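Local coordinates for lectin-related NK cell receptor LY49L1 (Mus musculus, PDB 3G8K), which is a mouse natural killer cell receptor that probably recognises MHC class I, as other Ly49 receptors do, through its C-type lectin-like domain, at residues R5-Y10 with Q36-S41; G30-C35 with W78-P83. The protein carries 1 engineered substitution. All blocks are in the same frame, centred on the assembly; numbering follows the deposited sequence.

Interaction 1: residues R5-Y10 with Q36-S41; sequences RGFEKY and QISSLS
Phe7 reaches from the N-terminal loop to the turn that follows helix 28-37, where Ser38 and Leu40 receive the outer end of its ring. Ahead of it, Arg5 stays on the loop's own side: its guanidinium covers Phe7 O with one face, the oxygen standing 3.1 Å off the plane and nearer the border of the group than its middle. Phe7 then turns its side chain to the helix end, CG anti to its own carbonyl carbon (chi1 -72°), and meets Leu40 coming from the opposite direction. Leu40 CD1 sits 3.5 Å from Phe7 CE1 and equally close to CZ, an oblique approach to the ring. At the neighbouring corner the hydroxyl oxygen Ser38 OG lies 3.6 Å from Phe7 CE2, again obliquely. Both receiving side chains flank Ser39, the C-prime residue of a Schellman motif: with positive phi, it donates its N to Gln36 O at 2.7 Å, while Leu40 N reaches back to Cys35 O. Tyr20 and Cys121 also touch both Phe7 and Leu40, so the ring is packed between the helix end and strands 17-21 and 118-124. Backbone hydrogen bonds of Gly6 with Met23 and of Glu8 with Phe21 tie the loop down on either side of Phe7 in sequence. Farther on, Lys9 makes a cation-pi contact with Tyr14 of the second subunit, and Tyr10 pairs with a strand of that subunit in an antiparallel ladder. Since no hydrogen bond joins 5-10 to 36-41, their direct contact rests on van der Waals packing around one buried aromatic ring.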
loop_
_atom_site.group_PDB
_atom_site.type_symbol
_atom_site.label_atom_id
_atom_site.label_comp_id
_atom_site.label_asym_id
_atom_site.label_seq_id
_atom_site.Cartn_x
_atom_site.Cartn_y
_atom_site.Cartn_z
ATOM N N ARG A 5 7.852 9.505 -16.776
ATOM C CA ARG A 5 7.441 8.313 -15.981
ATOM C C ARG A 5 8.102 6.932 -16.255
ATOM O O ARG A 5 7.915 6.330 -17.349
ATOM C CB ARG A 5 5.886 8.196 -15.972
ATOM C CG ARG A 5 5.280 6.782 -16.157
ATOM C CD ARG A 5 5.217 5.914 -14.873
ATOM N NE ARG A 5 5.104 4.478 -15.199
ATOM C CZ ARG A 5 4.049 3.689 -14.925
ATOM N NH1 ARG A 5 2.977 4.184 -14.287
ATOM N NH2 ARG A 5 4.067 2.392 -15.263
ATOM N N GLY A 6 8.883 6.460 -15.261
ATOM C CA GLY A 6 9.190 5.023 -14.991
ATOM C C GLY A 6 8.979 4.731 -13.485
ATOM O O GLY A 6 9.924 4.476 -12.735
ATOM N N PHE A 7 7.736 4.861 -13.035
ATOM C CA PHE A 7 7.321 4.461 -11.703
ATOM C C PHE A 7 6.666 3.079 -11.647
ATOM O O PHE A 7 6.264 2.508 -12.703
ATOM C CB PHE A 7 6.408 5.547 -11.115
ATOM C CG PHE A 7 7.149 6.805 -10.728
ATOM C CD1 PHE A 7 7.345 7.112 -9.382
ATOM C CD2 PHE A 7 7.574 7.720 -11.702
ATOM C CE1 PHE A 7 8.028 8.199 -9.011
ATOM C CE2 PHE A 7 8.276 8.856 -11.385
ATOM C CZ PHE A 7 8.484 9.155 -9.968
ATOM N N GLU A 8 6.576 2.485 -10.450
ATOM C CA GLU A 8 5.752 1.307 -10.301
ATOM C C GLU A 8 4.297 1.695 -10.538
ATOM O O GLU A 8 3.958 2.914 -10.426
ATOM C CB GLU A 8 5.985 0.645 -8.944
ATOM C CG GLU A 8 7.482 0.263 -8.779
ATOM C CD GLU A 8 7.876 -1.001 -9.458
ATOM O OE1 GLU A 8 7.107 -1.614 -10.224
ATOM O OE2 GLU A 8 9.022 -1.418 -9.231
ATOM N N LYS A 9 3.444 0.711 -10.816
ATOM C CA LYS A 9 2.002 0.967 -11.032
ATOM C C LYS A 9 1.158 0.922 -9.772
ATOM O O LYS A 9 -0.042 1.189 -9.826
ATOM C CB LYS A 9 1.344 0.235 -12.259
ATOM C CG LYS A 9 1.414 -1.269 -12.284
ATOM C CD LYS A 9 0.679 -1.961 -13.512
ATOM C CE LYS A 9 -0.910 -2.075 -13.354
ATOM N NZ LYS A 9 -1.657 -2.988 -14.314
ATOM N N TYR A 10 1.813 0.700 -8.616
ATOM C CA TYR A 10 1.091 0.722 -7.333
ATOM C C TYR A 10 1.520 1.902 -6.541
ATOM O O TYR A 10 2.576 2.444 -6.791
ATOM C CB TYR A 10 1.353 -0.534 -6.512
ATOM C CG TYR A 10 2.799 -0.962 -6.426
ATOM C CD1 TYR A 10 3.296 -1.933 -7.286
ATOM C CD2 TYR A 10 3.642 -0.435 -5.468
ATOM C CE1 TYR A 10 4.616 -2.354 -7.175
ATOM C CE2 TYR A 10 4.958 -0.844 -5.344
ATOM C CZ TYR A 10 5.444 -1.793 -6.212
ATOM O OH TYR A 10 6.752 -2.199 -6.122
ATOM N N GLN A 36 11.567 14.755 -8.517
ATOM C CA GLN A 36 11.299 16.155 -8.886
ATOM C C GLN A 36 10.768 16.434 -10.291
ATOM O O GLN A 36 9.719 17.070 -10.436
ATOM C CB GLN A 36 12.423 17.091 -8.423
ATOM C CG GLN A 36 11.919 17.789 -7.173
ATOM C CD GLN A 36 12.946 18.277 -6.208
ATOM O OE1 GLN A 36 12.808 18.057 -4.943
ATOM N NE2 GLN A 36 13.986 18.962 -6.746
ATOM N N ILE A 37 11.400 15.868 -11.324
ATOM C CA ILE A 37 10.863 16.007 -12.672
ATOM C C ILE A 37 9.380 15.591 -12.779
ATOM O O ILE A 37 8.641 16.045 -13.692
ATOM C CB ILE A 37 11.781 15.345 -13.784
ATOM C CG1 ILE A 37 11.648 13.847 -13.809
ATOM C CG2 ILE A 37 13.239 15.710 -13.569
ATOM C CD1 ILE A 37 12.869 13.169 -14.511
ATOM N N SER A 38 8.928 14.754 -11.850
ATOM C CA SER A 38 7.527 14.366 -11.820
ATOM C C SER A 38 6.650 15.129 -10.798
ATOM O O SER A 38 5.588 14.640 -10.427
ATOM C CB SER A 38 7.435 12.870 -11.565
ATOM O OG SER A 38 7.787 12.130 -12.735
ATOM N N SER A 39 7.082 16.317 -10.365
ATOM C CA SER A 39 6.409 17.129 -9.327
ATOM C C SER A 39 6.127 16.443 -7.991
ATOM O O SER A 39 5.219 16.878 -7.237
ATOM C CB SER A 39 5.116 17.768 -9.866
ATOM O OG SER A 39 5.369 18.370 -11.149
ATOM N N LEU A 40 6.921 15.413 -7.678
ATOM C CA LEU A 40 6.899 14.701 -6.372
ATOM C C LEU A 40 8.136 15.208 -5.618
ATOM O O LEU A 40 8.759 16.163 -6.046
ATOM C CB LEU A 40 6.970 13.190 -6.623
ATOM C CG LEU A 40 6.015 12.545 -7.624
ATOM C CD1 LEU A 40 6.268 11.012 -7.929
ATOM C CD2 LEU A 40 4.532 12.781 -7.246
ATOM N N SER A 41 8.498 14.621 -4.496
ATOM C CA SER A 41 9.718 15.005 -3.869
ATOM C C SER A 41 10.220 13.828 -3.106
ATOM O O SER A 41 9.439 13.067 -2.563
ATOM C CB SER A 41 9.522 16.216 -2.949
ATOM O OG SER A 41 8.880 15.770 -1.792
#

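Interaction 2: residues G30-C35 with W78-P83; sequences GCKQTC and WINNGP
The aliphatic part of Lys32 runs alongside Ile79, the two side chains lying side by side in opposite senses between helix 28-37 and the loop after strand 75-78. This is the close-packed part of the contact. Ile79 CD1 touches the lysine twice, 3.8 Å from Lys32 CE and 3.9 Å from Lys32 CG, while its other branch, Ile79 CG2, also comes within 3.8 Å of CE. Lys32 leaves the helix with CG anti to its backbone N (chi1 -172°), then bends at chi2 (-135°), which lays its methylenes against the isoleucine. Leu42 touches both side chains, and Trp28 of the same helix also packs on Ile79. Behind this surface contact lies the disulfide-linked framework of the C-type lectin-like fold: on the same helix, Cys31 is disulfide-bonded to Cys119 and Cys35 to Cys121, both on strand 118-124. The contact is looser toward the exposed Asn80, whose side chain is set at a slant to Lys32. Lys32 NZ and Asn80 OD1 are 3.9 Å apart, too far for a hydrogen bond, although the polar oxygen could still exert a weak electrostatic pull on the ammonium group. Asn80 has positive phi where the loop turns from Ile79 toward Gly82, whose N makes weak hydrogen bonds to Trp78 O and Ile79 O.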
loop_
_atom_site.group_PDB
_atom_site.type_symbol
_atom_site.label_atom_id
_atom_site.label_comp_id
_atom_site.label_asym_id
_atom_site.label_seq_id
_atom_site.Cartn_x
_atom_site.Cartn_y
_atom_site.Cartn_z
ATOM N N GLY A 30 20.155 11.117 -7.663
ATOM C CA GLY A 30 19.389 10.777 -8.792
ATOM C C GLY A 30 17.933 10.513 -8.542
ATOM O O GLY A 30 17.144 10.621 -9.472
ATOM N N CYS A 31 17.607 10.120 -7.298
ATOM C CA CYS A 31 16.281 9.863 -6.797
ATOM C C CYS A 31 15.644 11.196 -6.484
ATOM O O CYS A 31 14.445 11.398 -6.661
ATOM C CB CYS A 31 16.339 9.043 -5.464
ATOM S SG CYS A 31 16.378 7.284 -5.621
ATOM N N LYS A 32 16.429 12.063 -5.897
ATOM C CA LYS A 32 15.929 13.376 -5.550
ATOM C C LYS A 32 15.491 14.034 -6.855
ATOM O O LYS A 32 14.343 14.535 -6.962
ATOM C CB LYS A 32 16.977 14.186 -4.813
ATOM C CG LYS A 32 16.396 15.437 -4.292
ATOM C CD LYS A 32 17.263 16.617 -4.536
ATOM C CE LYS A 32 16.793 17.659 -3.544
ATOM N NZ LYS A 32 17.248 19.009 -3.843
ATOM N N GLN A 33 16.359 13.981 -7.866
ATOM C CA GLN A 33 15.947 14.550 -9.121
ATOM C C GLN A 33 14.838 13.829 -9.912
ATOM O O GLN A 33 14.038 14.483 -10.551
ATOM C CB GLN A 33 17.153 14.982 -9.972
ATOM C CG GLN A 33 17.511 16.499 -9.697
ATOM C CD GLN A 33 17.336 17.432 -10.912
ATOM O OE1 GLN A 33 16.800 17.031 -11.967
ATOM N NE2 GLN A 33 17.830 18.677 -10.784
ATOM N N THR A 34 14.763 12.502 -9.836
ATOM C CA THR A 34 13.640 11.742 -10.418
ATOM C C THR A 34 12.303 12.045 -9.732
ATOM O O THR A 34 11.322 12.319 -10.388
ATOM C CB THR A 34 13.896 10.257 -10.380
ATOM O OG1 THR A 34 15.091 9.987 -11.119
ATOM C CG2 THR A 34 12.745 9.474 -10.984
ATOM N N CYS A 35 12.244 12.046 -8.408
ATOM C CA CYS A 35 11.009 12.494 -7.778
ATOM C C CYS A 35 10.604 13.848 -8.393
ATOM O O CYS A 35 9.448 14.060 -8.762
ATOM C CB CYS A 35 11.171 12.557 -6.249
ATOM S SG CYS A 35 11.424 10.884 -5.536
ATOM N N TRP A 78 15.853 17.661 6.308
ATOM C CA TRP A 78 14.898 17.242 5.241
ATOM C C TRP A 78 15.149 18.146 4.016
ATOM O O TRP A 78 15.480 19.312 4.164
ATOM C CB TRP A 78 13.429 17.276 5.762
ATOM C CG TRP A 78 13.180 16.240 6.940
ATOM C CD1 TRP A 78 13.092 16.520 8.303
ATOM C CD2 TRP A 78 13.013 14.821 6.807
ATOM N NE1 TRP A 78 12.935 15.344 9.018
ATOM C CE2 TRP A 78 12.851 14.287 8.100
ATOM C CE3 TRP A 78 13.021 13.935 5.675
ATOM C CZ2 TRP A 78 12.666 12.907 8.327
ATOM C CZ3 TRP A 78 12.836 12.563 5.932
ATOM C CH2 TRP A 78 12.665 12.069 7.220
ATOM N N ILE A 79 15.079 17.621 2.804
ATOM C CA ILE A 79 15.313 18.475 1.623
ATOM C C ILE A 79 14.417 19.731 1.542
ATOM O O ILE A 79 13.268 19.759 2.049
ATOM C CB ILE A 79 15.336 17.686 0.258
ATOM C CG1 ILE A 79 14.048 16.915 0.017
ATOM C CG2 ILE A 79 16.565 16.786 0.190
ATOM C CD1 ILE A 79 13.997 16.271 -1.348
ATOM N N ASN A 80 14.988 20.780 0.958
ATOM C CA ASN A 80 14.358 22.085 0.796
ATOM C C ASN A 80 13.877 22.665 2.111
ATOM O O ASN A 80 12.770 23.223 2.189
ATOM C CB ASN A 80 13.218 22.049 -0.241
ATOM C CG ASN A 80 13.652 21.422 -1.591
ATOM O OD1 ASN A 80 14.846 21.388 -1.980
ATOM N ND2 ASN A 80 12.658 20.933 -2.318
ATOM N N ASN A 81 14.701 22.529 3.139
ATOM C CA ASN A 81 14.369 23.058 4.466
ATOM C C ASN A 81 13.025 22.557 4.980
ATOM O O ASN A 81 12.279 23.339 5.588
ATOM C CB ASN A 81 14.305 24.604 4.399
ATOM C CG ASN A 81 15.560 25.218 3.786
ATOM O OD1 ASN A 81 15.535 25.783 2.653
ATOM N ND2 ASN A 81 16.676 25.071 4.501
ATOM N N GLY A 82 12.674 21.296 4.722
ATOM C CA GLY A 82 11.283 20.823 4.918
ATOM C C GLY A 82 11.075 20.653 6.406
ATOM O O GLY A 82 11.945 20.132 7.053
ATOM N N PRO A 83 9.934 21.123 6.966
ATOM C CA PRO A 83 9.786 20.977 8.424
ATOM C C PRO A 83 9.266 19.567 8.858
ATOM O O PRO A 83 8.401 18.940 8.159
ATOM C CB PRO A 83 8.789 22.092 8.772
ATOM C CG PRO A 83 7.916 22.210 7.583
ATOM C CD PRO A 83 8.767 21.808 6.362
#

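Helix 28-37 is common to both contacts: interaction 2 uses its 30-35 portion and interaction 1 its C-terminal end and the following turn. Their centres are about 13 Å apart. Along the chain the segments alternate, in the order 5-10, 30-35, 36-41 and 78-83. The two contacts adjoin through the helix-ending bond Leu40 N to Cys35 O, probably a hydrogen bond (3.1 Å), and Gln36 packs on Asn80. Segment 5-10 also reaches the second subunit through Lys9 and Tyr10, whereas no other chain of the assembly touches interaction 2; the helix thus packs at its end against the loop that leads to the interface and along its side against a surface loop.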